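Local coordinates for protein homocitrate synthase (Sulfolobus acidocaldarius, PDB 6KTQ) that catalyses the aldol-type condensation of acetyl-CoA with 2-oxoglutarate to homocitrate, the first step of lysine biosynthesis through the alpha-aminoadipate pathway, at residues E145-I150 / L180-T185; M234-V239 / L266-A271; A318-A323 / K330-L335; L377-S382 / E399-R404. All blocks are in the same frame, centred on the assembly; numbering follows the deposited sequence.

Contact 1 (E145-I150 / L180-T185); sequences EALRSI and LEVIKT
Leu147 reaches out from one helix and lays its isobutyl group across three residues of the next, Glu181, Val182 and Thr185. Its branches divide the work. CD1 goes to Val182, meeting CG2 at 3.8 Å, while CD2 turns to the partly exposed border, 4.0 Å from Glu181 OE2. The leucine bends to get there: chi1 is -98°, away from a staggered value, and chi2 is off as well, a twist that swings both methyls in against the other helix. Thr185 comes in at about a right angle to Leu147. A first torsion of -57° sets OG1 anti to the carbonyl carbon, 3.7 Å from Leu147 CG, and leaves CG2 anti to the backbone N, where it rests 3.5 Å from Leu147 O. The same hydroxyl turns back into its own helix, where Thr185 OG1 donates to Glu181 O over 2.8 Å, from above the carbonyl plane; that oxygen also takes the amide of Thr185. Without the two branches, as with an alanine here, a gap would probably open beside the Leu147 carbonyl, and Glu181 O would be left with one donor fewer. Beneath, Val182 and Ile150 both touch Phe166 of strand 163-169. The near-parallel helices, crossing at -26° with axes 10.0 Å apart, pack side by side over parallel strands, as in the outer helical layer of a TIM barrel, the fold of this catalytic region.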
loop_
_atom_site.group_PDB
_atom_site.type_symbol
_atom_site.label_atom_id
_atom_site.label_comp_id
_atom_site.label_asym_id
_atom_site.label_seq_id
_atom_site.Cartn_x
_atom_site.Cartn_y
_atom_site.Cartn_z
ATOM N N GLU A 145 16.832 19.784 24.823
ATOM C CA GLU A 145 17.108 19.168 26.106
ATOM C C GLU A 145 16.334 17.853 26.202
ATOM O O GLU A 145 16.855 16.843 26.684
ATOM C CB GLU A 145 16.733 20.149 27.200
ATOM C CG GLU A 145 16.917 19.700 28.639
ATOM C CD GLU A 145 16.339 20.727 29.612
ATOM O OE1 GLU A 145 16.233 21.922 29.226
ATOM O OE2 GLU A 145 15.963 20.347 30.749
ATOM N N ALA A 146 15.089 17.858 25.726
ATOM C CA ALA A 146 14.308 16.608 25.677
ATOM C C ALA A 146 15.036 15.524 24.868
ATOM O O ALA A 146 15.107 14.375 25.292
ATOM C CB ALA A 146 12.909 16.873 25.119
ATOM N N LEU A 147 15.600 15.890 23.714
ATOM C CA LEU A 147 16.368 14.926 22.899
ATOM C C LEU A 147 17.516 14.258 23.674
ATOM O O LEU A 147 17.721 13.034 23.587
ATOM C CB LEU A 147 16.890 15.583 21.615
ATOM C CG LEU A 147 16.160 15.426 20.278
ATOM C CD1 LEU A 147 14.701 15.037 20.414
ATOM C CD2 LEU A 147 16.335 16.660 19.394
ATOM N N ARG A 148 18.237 15.056 24.461
ATOM C CA ARG A 148 19.320 14.532 25.299
ATOM C C ARG A 148 18.808 13.593 26.381
ATOM O O ARG A 148 19.366 12.518 26.565
ATOM C CB ARG A 148 20.124 15.678 25.938
ATOM C CG ARG A 148 21.110 16.362 24.988
ATOM C CD ARG A 148 21.924 17.472 25.669
ATOM N NE ARG A 148 21.308 18.794 25.474
ATOM C CZ ARG A 148 20.881 19.616 26.440
ATOM N NH1 ARG A 148 21.002 19.307 27.732
ATOM N NH2 ARG A 148 20.329 20.779 26.103
ATOM N N SER A 149 17.750 13.987 27.094
ATOM C CA SER A 149 17.219 13.153 28.187
ATOM C C SER A 149 16.775 11.815 27.647
ATOM O O SER A 149 17.064 10.759 28.213
ATOM C CB SER A 149 16.029 13.796 28.890
ATOM O OG SER A 149 16.265 15.134 29.246
ATOM N N ILE A 150 16.087 11.862 26.515
ATOM C CA ILE A 150 15.562 10.653 25.892
ATOM C C ILE A 150 16.702 9.754 25.410
ATOM O O ILE A 150 16.723 8.546 25.706
ATOM C CB ILE A 150 14.563 11.052 24.781
ATOM C CG1 ILE A 150 13.259 11.507 25.439
ATOM C CG2 ILE A 150 14.302 9.933 23.825
ATOM C CD1 ILE A 150 12.475 12.473 24.593
ATOM N N LEU A 180 10.113 13.311 13.987
ATOM C CA LEU A 180 11.068 12.538 13.191
ATOM C C LEU A 180 12.454 12.546 13.860
ATOM O O LEU A 180 13.135 11.524 13.898
ATOM C CB LEU A 180 11.165 13.129 11.766
ATOM C CG LEU A 180 9.915 13.014 10.861
ATOM C CD1 LEU A 180 10.162 13.620 9.475
ATOM C CD2 LEU A 180 9.489 11.559 10.733
ATOM N N GLU A 181 12.856 13.710 14.358
ATOM C CA GLU A 181 14.126 13.886 15.089
ATOM C C GLU A 181 14.118 13.003 16.364
ATOM O O GLU A 181 15.096 12.302 16.678
ATOM C CB GLU A 181 14.370 15.369 15.496
ATOM C CG GLU A 181 14.379 16.447 14.390
ATOM C CD GLU A 181 14.382 17.901 14.916
ATOM O OE1 GLU A 181 13.611 18.766 14.399
ATOM O OE2 GLU A 181 15.175 18.190 15.853
ATOM N N VAL A 182 12.990 13.017 17.078
ATOM C CA VAL A 182 12.832 12.156 18.254
ATOM C C VAL A 182 13.066 10.709 17.891
ATOM O O VAL A 182 13.808 10.002 18.583
ATOM C CB VAL A 182 11.430 12.317 18.905
ATOM C CG1 VAL A 182 11.197 11.227 19.942
ATOM C CG2 VAL A 182 11.291 13.695 19.515
ATOM N N ILE A 183 12.456 10.252 16.800
ATOM C CA ILE A 183 12.573 8.853 16.413
ATOM C C ILE A 183 14.009 8.447 16.024
ATOM O O ILE A 183 14.462 7.341 16.358
ATOM C CB ILE A 183 11.597 8.528 15.259
ATOM C CG1 ILE A 183 10.152 8.595 15.778
ATOM C CG2 ILE A 183 11.849 7.142 14.698
ATOM C CD1 ILE A 183 9.115 8.761 14.692
ATOM N N LYS A 184 14.698 9.322 15.305
ATOM C CA LYS A 184 16.110 9.099 14.944
ATOM C C LYS A 184 16.944 8.996 16.195
ATOM O O LYS A 184 17.771 8.099 16.335
ATOM C CB LYS A 184 16.655 10.263 14.110
ATOM C CG LYS A 184 16.097 10.314 12.714
ATOM C CD LYS A 184 16.528 11.584 11.994
ATOM C CE LYS A 184 15.785 11.753 10.677
ATOM N NZ LYS A 184 15.926 13.146 10.176
ATOM N N THR A 185 16.720 9.935 17.101
ATOM C CA THR A 185 17.420 9.946 18.390
ATOM C C THR A 185 17.272 8.618 19.118
ATOM O O THR A 185 18.270 7.974 19.460
ATOM C CB THR A 185 16.943 11.115 19.268
ATOM O OG1 THR A 185 17.133 12.346 18.570
ATOM C CG2 THR A 185 17.678 11.158 20.574
#

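Contact 2 (M234-V239 / L266-A271); sequences MAVANV and LQVVAA
Val236 and Val239, one turn apart on helix 235-244, face Val268 and Val269 of helix 266-277, and four branched side chains make the whole contact. The inner half is the more enclosed. There Val239 puts CG2 3.8 Å from Val269 CG2, the two side chains crossing at about a right angle, and the same methyl also lies 4.1 Å from Val269 CG1, so it nestles against both branches of its partner. Its torsion explains this: at chi1 -53° CG2 of Val239 stands between the backbone N and the carbonyl carbon and is thereby aimed at the neighbouring helix. Both residues are buried. The outer half uses the same chemistry but lies nearer solvent: Val236 and Val268 are partly exposed. Val236 CG2 meets Val268 CG1 at 3.8 Å, again nearly at right angles, and its approach to Val269 CG2 is looser at 4.3 Å. No polar bond crosses between the segments, so the fit rests on methyl against methyl alone. The backbones come nearest at Val236 and Val269, whose CA atoms are 5.9 Å apart, and the short helical segments cross at -43°, with 9.9 Å between axes. Below the inner pair runs strand 249-252 of the barrel, where Ile250 touches both Val239 and Val269; helix 205-218 borders the far flank of segment 234-239 through Pro205, and helix 287-298 meets Gln267 and Ala270 on segment 266-271.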
loop_
_atom_site.group_PDB
_atom_site.type_symbol
_atom_site.label_atom_id
_atom_site.label_comp_id
_atom_site.label_asym_id
_atom_site.label_seq_id
_atom_site.Cartn_x
_atom_site.Cartn_y
_atom_site.Cartn_z
ATOM N N MET A 234 -13.041 7.356 17.956
ATOM C CA MET A 234 -12.435 6.821 16.771
ATOM C C MET A 234 -11.226 5.962 17.009
ATOM O O MET A 234 -10.503 5.682 16.073
ATOM C CB MET A 234 -12.167 7.941 15.784
ATOM C CG MET A 234 -13.502 8.448 15.239
ATOM S SD MET A 234 -13.383 9.321 13.700
ATOM C CE MET A 234 -12.652 10.882 14.185
ATOM N N ALA A 235 -11.038 5.485 18.241
ATOM C CA ALA A 235 -9.895 4.634 18.562
ATOM C C ALA A 235 -9.793 3.405 17.669
ATOM O O ALA A 235 -8.714 3.106 17.145
ATOM C CB ALA A 235 -9.927 4.215 20.048
ATOM N N VAL A 236 -10.900 2.671 17.486
ATOM C CA VAL A 236 -10.863 1.445 16.675
ATOM C C VAL A 236 -10.475 1.757 15.223
ATOM O O VAL A 236 -9.645 1.084 14.619
ATOM C CB VAL A 236 -12.208 0.688 16.688
ATOM C CG1 VAL A 236 -12.174 -0.500 15.724
ATOM C CG2 VAL A 236 -12.508 0.210 18.109
ATOM N N ALA A 237 -11.100 2.772 14.673
ATOM C CA ALA A 237 -10.839 3.123 13.287
ATOM C C ALA A 237 -9.386 3.574 13.127
ATOM O O ALA A 237 -8.771 3.316 12.108
ATOM C CB ALA A 237 -11.780 4.221 12.869
ATOM N N ASN A 238 -8.848 4.254 14.137
ATOM C CA ASN A 238 -7.473 4.702 14.087
ATOM C C ASN A 238 -6.465 3.556 14.167
ATOM O O ASN A 238 -5.434 3.528 13.427
ATOM C CB ASN A 238 -7.197 5.774 15.158
ATOM C CG ASN A 238 -7.733 7.121 14.792
ATOM O OD1 ASN A 238 -8.251 7.862 15.647
ATOM N ND2 ASN A 238 -7.546 7.511 13.546
ATOM N N VAL A 239 -6.740 2.560 14.992
ATOM C CA VAL A 239 -5.797 1.453 15.075
ATOM C C VAL A 239 -5.790 0.607 13.788
ATOM O O VAL A 239 -4.695 0.138 13.362
ATOM C CB VAL A 239 -5.939 0.582 16.357
ATOM C CG1 VAL A 239 -5.891 1.453 17.603
ATOM C CG2 VAL A 239 -7.164 -0.289 16.347
ATOM N N LEU A 266 -10.122 -4.248 23.129
ATOM C CA LEU A 266 -9.635 -5.478 22.546
ATOM C C LEU A 266 -10.689 -6.237 21.746
ATOM O O LEU A 266 -10.438 -6.658 20.583
ATOM C CB LEU A 266 -9.009 -6.373 23.603
ATOM C CG LEU A 266 -8.474 -7.701 23.097
ATOM C CD1 LEU A 266 -7.465 -7.551 21.959
ATOM C CD2 LEU A 266 -7.866 -8.469 24.272
ATOM N N GLN A 267 -11.883 -6.392 22.323
ATOM C CA GLN A 267 -12.891 -7.230 21.672
ATOM C C GLN A 267 -13.351 -6.639 20.341
ATOM O O GLN A 267 -13.606 -7.382 19.394
ATOM C CB GLN A 267 -14.069 -7.536 22.588
ATOM C CG GLN A 267 -14.798 -6.331 23.162
ATOM C CD GLN A 267 -14.313 -5.984 24.558
ATOM O OE1 GLN A 267 -13.212 -5.478 24.739
ATOM N NE2 GLN A 267 -15.149 -6.230 25.541
ATOM N N VAL A 268 -13.415 -5.317 20.259
ATOM C CA VAL A 268 -13.875 -4.653 19.054
ATOM C C VAL A 268 -12.762 -4.658 18.008
ATOM O O VAL A 268 -13.002 -4.998 16.865
ATOM C CB VAL A 268 -14.369 -3.217 19.317
ATOM C CG1 VAL A 268 -15.045 -2.648 18.085
ATOM C CG2 VAL A 268 -15.357 -3.196 20.477
ATOM N N VAL A 269 -11.548 -4.327 18.431
ATOM C CA VAL A 269 -10.370 -4.364 17.556
ATOM C C VAL A 269 -10.192 -5.746 16.934
ATOM O O VAL A 269 -9.964 -5.885 15.720
ATOM C CB VAL A 269 -9.107 -3.922 18.320
ATOM C CG1 VAL A 269 -7.866 -4.203 17.507
ATOM C CG2 VAL A 269 -9.194 -2.454 18.641
ATOM N N ALA A 270 -10.294 -6.782 17.755
ATOM C CA ALA A 270 -10.098 -8.139 17.288
ATOM C C ALA A 270 -11.146 -8.531 16.230
ATOM O O ALA A 270 -10.819 -9.109 15.196
ATOM C CB ALA A 270 -10.146 -9.111 18.462
ATOM N N ALA A 271 -12.395 -8.172 16.485
ATOM C CA ALA A 271 -13.466 -8.418 15.559
ATOM C C ALA A 271 -13.281 -7.628 14.266
ATOM O O ALA A 271 -13.521 -8.165 13.195
ATOM C CB ALA A 271 -14.798 -8.044 16.187
#

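Contact 3 (A318-A323 / K330-L335); sequences AGVHVA and KTYEFL
The first turn of helix 319-327 faces the loop that follows that helix, and the backbones come nearest at His321 and Tyr332, with 6.8 Å between their CA atoms. The motif is a face-to-face aromatic stack between a helix and the loop after it, on the surface of the region following the catalytic barrel. The imidazole of His321 and the phenol of Tyr332 have planes only 17° apart and centroids 3.7 Å from each other. Tyr332 CE1 stands over the centre of the imidazole, and His321 CG in turn over the centre of the phenol. Tyrosine covers more than the imidazole, since its ring also takes a CH-pi contact from His321 CA, 4.0 Å from the ring centroid. Chi1 of -71° in His321 sets CG anti to the carbonyl carbon, which swings the imidazole over the face of the phenol. Losing the flat ring, with a serine in place of the histidine, is likely to cost Tyr332 its stacking partner and leave the phenol freer to turn. Tyr332 also touches His316 of strand 315-316. At the far end of the phenol, Val320 CG1 lies 4.0 Å from Tyr332 OH.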
loop_
_atom_site.group_PDB
_atom_site.type_symbol
_atom_site.label_atom_id
_atom_site.label_comp_id
_atom_site.label_asym_id
_atom_site.label_seq_id
_atom_site.Cartn_x
_atom_site.Cartn_y
_atom_site.Cartn_z
ATOM N N ALA A 318 -36.863 -5.578 16.009
ATOM C CA ALA A 318 -37.922 -5.192 15.083
ATOM C C ALA A 318 -38.456 -6.386 14.328
ATOM O O ALA A 318 -37.693 -7.256 13.868
ATOM C CB ALA A 318 -37.469 -4.112 14.109
ATOM N N GLY A 319 -39.778 -6.417 14.182
ATOM C CA GLY A 319 -40.435 -7.552 13.537
ATOM C C GLY A 319 -39.844 -7.874 12.191
ATOM O O GLY A 319 -39.612 -9.045 11.872
ATOM N N VAL A 320 -39.583 -6.826 11.411
ATOM C CA VAL A 320 -39.027 -6.988 10.082
ATOM C C VAL A 320 -37.659 -7.651 10.148
ATOM O O VAL A 320 -37.345 -8.512 9.354
ATOM C CB VAL A 320 -38.989 -5.626 9.347
ATOM C CG1 VAL A 320 -38.049 -5.633 8.145
ATOM C CG2 VAL A 320 -40.408 -5.247 8.927
ATOM N N HIS A 321 -36.845 -7.254 11.113
ATOM C CA HIS A 321 -35.514 -7.866 11.277
ATOM C C HIS A 321 -35.586 -9.335 11.685
ATOM O O HIS A 321 -34.888 -10.183 11.125
ATOM C CB HIS A 321 -34.745 -7.113 12.353
ATOM C CG HIS A 321 -34.306 -5.751 11.949
ATOM N ND1 HIS A 321 -33.120 -5.209 12.386
ATOM C CD2 HIS A 321 -34.885 -4.810 11.164
ATOM C CE1 HIS A 321 -32.985 -3.989 11.887
ATOM N NE2 HIS A 321 -34.045 -3.724 11.145
ATOM N N VAL A 322 -36.446 -9.643 12.670
ATOM C CA VAL A 322 -36.570 -11.023 13.187
ATOM C C VAL A 322 -37.070 -11.953 12.082
ATOM O O VAL A 322 -36.521 -13.029 11.886
ATOM C CB VAL A 322 -37.487 -11.104 14.434
ATOM C CG1 VAL A 322 -37.701 -12.554 14.868
ATOM C CG2 VAL A 322 -36.915 -10.275 15.587
ATOM N N ALA A 323 -38.091 -11.518 11.344
ATOM C CA ALA A 323 -38.583 -12.269 10.171
ATOM C C ALA A 323 -37.454 -12.573 9.158
ATOM O O ALA A 323 -37.329 -13.694 8.660
ATOM C CB ALA A 323 -39.684 -11.488 9.499
ATOM N N LYS A 330 -27.900 -13.942 8.195
ATOM C CA LYS A 330 -26.950 -13.021 7.616
ATOM C C LYS A 330 -27.574 -11.697 7.229
ATOM O O LYS A 330 -26.872 -10.694 7.112
ATOM C CB LYS A 330 -26.236 -13.675 6.432
ATOM C CG LYS A 330 -25.342 -14.806 6.902
ATOM C CD LYS A 330 -25.067 -15.847 5.829
ATOM C CE LYS A 330 -23.865 -15.486 5.000
ATOM N NZ LYS A 330 -23.099 -16.713 4.652
ATOM N N THR A 331 -28.895 -11.672 7.069
ATOM C CA THR A 331 -29.594 -10.427 6.787
ATOM C C THR A 331 -29.278 -9.308 7.780
ATOM O O THR A 331 -29.201 -8.144 7.385
ATOM C CB THR A 331 -31.133 -10.612 6.744
ATOM O OG1 THR A 331 -31.599 -11.238 7.951
ATOM C CG2 THR A 331 -31.543 -11.449 5.522
ATOM N N TYR A 332 -29.112 -9.641 9.063
ATOM C CA TYR A 332 -28.874 -8.611 10.078
ATOM C C TYR A 332 -27.681 -8.879 10.984
ATOM O O TYR A 332 -27.533 -8.218 12.001
ATOM C CB TYR A 332 -30.156 -8.336 10.897
ATOM C CG TYR A 332 -31.198 -7.631 10.094
ATOM C CD1 TYR A 332 -31.164 -6.249 9.923
ATOM C CD2 TYR A 332 -32.189 -8.349 9.436
ATOM C CE1 TYR A 332 -32.102 -5.597 9.149
ATOM C CE2 TYR A 332 -33.136 -7.716 8.667
ATOM C CZ TYR A 332 -33.092 -6.352 8.507
ATOM O OH TYR A 332 -34.081 -5.758 7.742
ATOM N N GLU A 333 -26.811 -9.799 10.577
ATOM C CA GLU A 333 -25.662 -10.193 11.336
ATOM C C GLU A 333 -24.389 -10.024 10.492
ATOM O O GLU A 333 -24.221 -10.686 9.474
ATOM C CB GLU A 333 -25.846 -11.637 11.788
ATOM C CG GLU A 333 -27.036 -11.754 12.755
ATOM C CD GLU A 333 -27.256 -13.145 13.307
ATOM O OE1 GLU A 333 -26.544 -14.086 12.937
ATOM O OE2 GLU A 333 -28.142 -13.299 14.158
ATOM N N PHE A 334 -23.494 -9.140 10.937
ATOM C CA PHE A 334 -22.249 -8.870 10.182
ATOM C C PHE A 334 -21.392 -10.134 10.042
ATOM O O PHE A 334 -20.812 -10.385 8.993
ATOM C CB PHE A 334 -21.464 -7.722 10.812
ATOM C CG PHE A 334 -20.866 -8.047 12.149
ATOM C CD1 PHE A 334 -21.617 -7.933 13.319
ATOM C CD2 PHE A 334 -19.559 -8.470 12.246
ATOM C CE1 PHE A 334 -21.057 -8.233 14.556
ATOM C CE2 PHE A 334 -18.994 -8.770 13.480
ATOM C CZ PHE A 334 -19.753 -8.673 14.633
ATOM N N LEU A 335 -21.325 -10.915 11.109
ATOM C CA LEU A 335 -20.700 -12.237 11.102
ATOM C C LEU A 335 -21.529 -13.132 12.010
ATOM O O LEU A 335 -22.322 -12.612 12.813
ATOM C CB LEU A 335 -19.270 -12.157 11.646
ATOM C CG LEU A 335 -18.165 -11.601 10.737
ATOM C CD1 LEU A 335 -16.853 -11.531 11.492
ATOM C CD2 LEU A 335 -17.994 -12.427 9.478
#

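Contact 4 (L377-S382 / E399-R404); sequences LAKIKS and ESVTGR
A helical hairpin near the C-terminal end of the chain supplies this surface contact, in which Lys379 of helix 370-381 reaches over to Ser400 and Val401 of helix 391-402. The lysine works through its hydrocarbon chain. Its CE is the atom that touches both neighbours, 3.7 Å from Ser400 OG and 3.8 Å from Val401 CG2. The chain runs extended from CG and bends only at its last torsion (chi4 -80°), which turns NZ aside, 3.9 Å from Ser400 OG. Ser400 holds OG between its backbone N and carbonyl carbon, at chi1 77°, where CE of the lysine rests against it. Around this thin bridge the hairpin continues inward: Ile380 of helix 370-381 lies on Leu394 and Leu397 of helix 391-402, and Val401 packs in return against Glu372, Gln375 and Val376. Within segment 377-382, Ser382 OG donates to Lys379 O over 2.7 Å, and the amide of Ser382 goes to the same oxygen, which is thereby held by two donors from one residue. In the other segment Gly403, with positive phi, ends helix 391-402. Next to it Thr402 OG1 accepts the amide of Arg404 at 3.0 Å, forming an ST turn, while the guanidinium of Arg404 folds back with one face over Thr402 CB.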
loop_
_atom_site.group_PDB
_atom_site.type_symbol
_atom_site.label_atom_id
_atom_site.label_comp_id
_atom_site.label_asym_id
_atom_site.label_seq_id
_atom_site.Cartn_x
_atom_site.Cartn_y
_atom_site.Cartn_z
ATOM N N LEU A 377 -50.787 -10.400 18.833
ATOM C CA LEU A 377 -49.982 -9.280 18.332
ATOM C C LEU A 377 -50.664 -7.939 18.641
ATOM O O LEU A 377 -50.037 -6.962 19.129
ATOM C CB LEU A 377 -49.803 -9.449 16.837
ATOM C CG LEU A 377 -48.489 -9.159 16.125
ATOM C CD1 LEU A 377 -48.746 -8.549 14.753
ATOM C CD2 LEU A 377 -47.507 -8.321 16.924
ATOM N N ALA A 378 -51.967 -7.884 18.416
ATOM C CA ALA A 378 -52.730 -6.673 18.729
ATOM C C ALA A 378 -52.675 -6.326 20.197
ATOM O O ALA A 378 -52.504 -5.147 20.574
ATOM C CB ALA A 378 -54.188 -6.802 18.263
ATOM N N LYS A 379 -52.789 -7.332 21.059
ATOM C CA LYS A 379 -52.689 -7.081 22.486
ATOM C C LYS A 379 -51.283 -6.557 22.864
ATOM O O LYS A 379 -51.171 -5.605 23.616
ATOM C CB LYS A 379 -53.029 -8.338 23.274
ATOM C CG LYS A 379 -54.509 -8.688 23.223
ATOM C CD LYS A 379 -54.762 -10.123 23.663
ATOM C CE LYS A 379 -56.229 -10.492 23.524
ATOM N NZ LYS A 379 -57.000 -9.950 24.673
ATOM N N ILE A 380 -50.235 -7.166 22.305
ATOM C CA ILE A 380 -48.862 -6.697 22.523
ATOM C C ILE A 380 -48.739 -5.221 22.131
ATOM O O ILE A 380 -48.195 -4.417 22.893
ATOM C CB ILE A 380 -47.846 -7.572 21.767
ATOM C CG1 ILE A 380 -47.707 -8.944 22.443
ATOM C CG2 ILE A 380 -46.467 -6.911 21.728
ATOM C CD1 ILE A 380 -47.033 -9.972 21.572
ATOM N N LYS A 381 -49.295 -4.861 20.976
ATOM C CA LYS A 381 -49.149 -3.518 20.430
ATOM C C LYS A 381 -50.087 -2.505 21.100
ATOM O O LYS A 381 -49.920 -1.289 20.899
ATOM C CB LYS A 381 -49.327 -3.530 18.896
ATOM C CG LYS A 381 -48.131 -4.132 18.123
ATOM C CD LYS A 381 -48.355 -4.214 16.621
ATOM C CE LYS A 381 -47.150 -4.825 15.889
ATOM N NZ LYS A 381 -46.020 -3.835 15.862
ATOM N N SER A 382 -51.028 -2.979 21.928
ATOM C CA SER A 382 -51.975 -2.075 22.603
ATOM C C SER A 382 -51.404 -1.393 23.837
ATOM O O SER A 382 -52.027 -0.479 24.399
ATOM C CB SER A 382 -53.266 -2.833 23.011
ATOM O OG SER A 382 -53.009 -3.684 24.118
ATOM N N GLU A 399 -53.507 -17.650 26.477
ATOM C CA GLU A 399 -54.626 -18.154 27.305
ATOM C C GLU A 399 -55.828 -17.229 27.186
ATOM O O GLU A 399 -56.990 -17.672 27.108
ATOM C CB GLU A 399 -54.203 -18.288 28.774
ATOM C CG GLU A 399 -53.221 -19.434 29.007
ATOM C CD GLU A 399 -52.699 -19.535 30.425
ATOM O OE1 GLU A 399 -52.930 -18.624 31.237
ATOM O OE2 GLU A 399 -52.032 -20.535 30.731
ATOM N N SER A 400 -55.540 -15.945 27.132
ATOM C CA SER A 400 -56.574 -14.935 27.009
ATOM C C SER A 400 -57.322 -15.036 25.670
ATOM O O SER A 400 -58.396 -14.474 25.525
ATOM C CB SER A 400 -55.957 -13.559 27.140
ATOM O OG SER A 400 -55.293 -13.224 25.916
ATOM N N VAL A 401 -56.739 -15.730 24.697
ATOM C CA VAL A 401 -57.307 -15.848 23.371
ATOM C C VAL A 401 -57.874 -17.257 23.181
ATOM O O VAL A 401 -58.923 -17.414 22.563
ATOM C CB VAL A 401 -56.241 -15.508 22.283
ATOM C CG1 VAL A 401 -56.725 -15.905 20.903
ATOM C CG2 VAL A 401 -55.913 -14.029 22.312
ATOM N N THR A 402 -57.200 -18.276 23.705
ATOM C CA THR A 402 -57.664 -19.652 23.548
ATOM C C THR A 402 -58.695 -20.102 24.610
ATOM O O THR A 402 -59.420 -21.069 24.378
ATOM C CB THR A 402 -56.515 -20.655 23.598
ATOM O OG1 THR A 402 -55.936 -20.639 24.916
ATOM C CG2 THR A 402 -55.440 -20.319 22.508
ATOM N N GLY A 403 -58.729 -19.432 25.758
ATOM C CA GLY A 403 -59.419 -19.951 26.944
ATOM C C GLY A 403 -58.863 -21.246 27.545
ATOM O O GLY A 403 -59.433 -21.765 28.515
ATOM N N ARG A 404 -57.757 -21.761 27.005
ATOM C CA ARG A 404 -57.155 -23.014 27.458
ATOM C C ARG A 404 -55.896 -22.745 28.294
ATOM O O ARG A 404 -55.175 -21.770 28.052
ATOM C CB ARG A 404 -56.730 -23.886 26.271
ATOM C CG ARG A 404 -57.896 -24.396 25.438
ATOM C CD ARG A 404 -57.477 -25.473 24.463
ATOM N NE ARG A 404 -56.537 -24.981 23.463
ATOM C CZ ARG A 404 -56.864 -24.223 22.412
ATOM N NH1 ARG A 404 -55.915 -23.840 21.567
ATOM N NH2 ARG A 404 -58.126 -23.833 22.197
#

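In the fold
Contacts 1 and 2 belong to the same barrel: each joins two helices of its outer layer over a strand, at places about 30 Å apart between centres, and each is partly buried and mostly aliphatic. Contact 1 adds a threonine at its centre and a glutamate at its margin, whereas contact 2 is valine throughout. Contacts 3 and 4 lie at the surface, beyond the barrel, and their chemistry changes accordingly: one is an aromatic stack between a helix and its following loop, the other a lysine chain resting on a neighbouring helix. Contact 3 stands between contacts 2 and 4, its nearest atoms about 5 Å from the first and about 7 Å from the second.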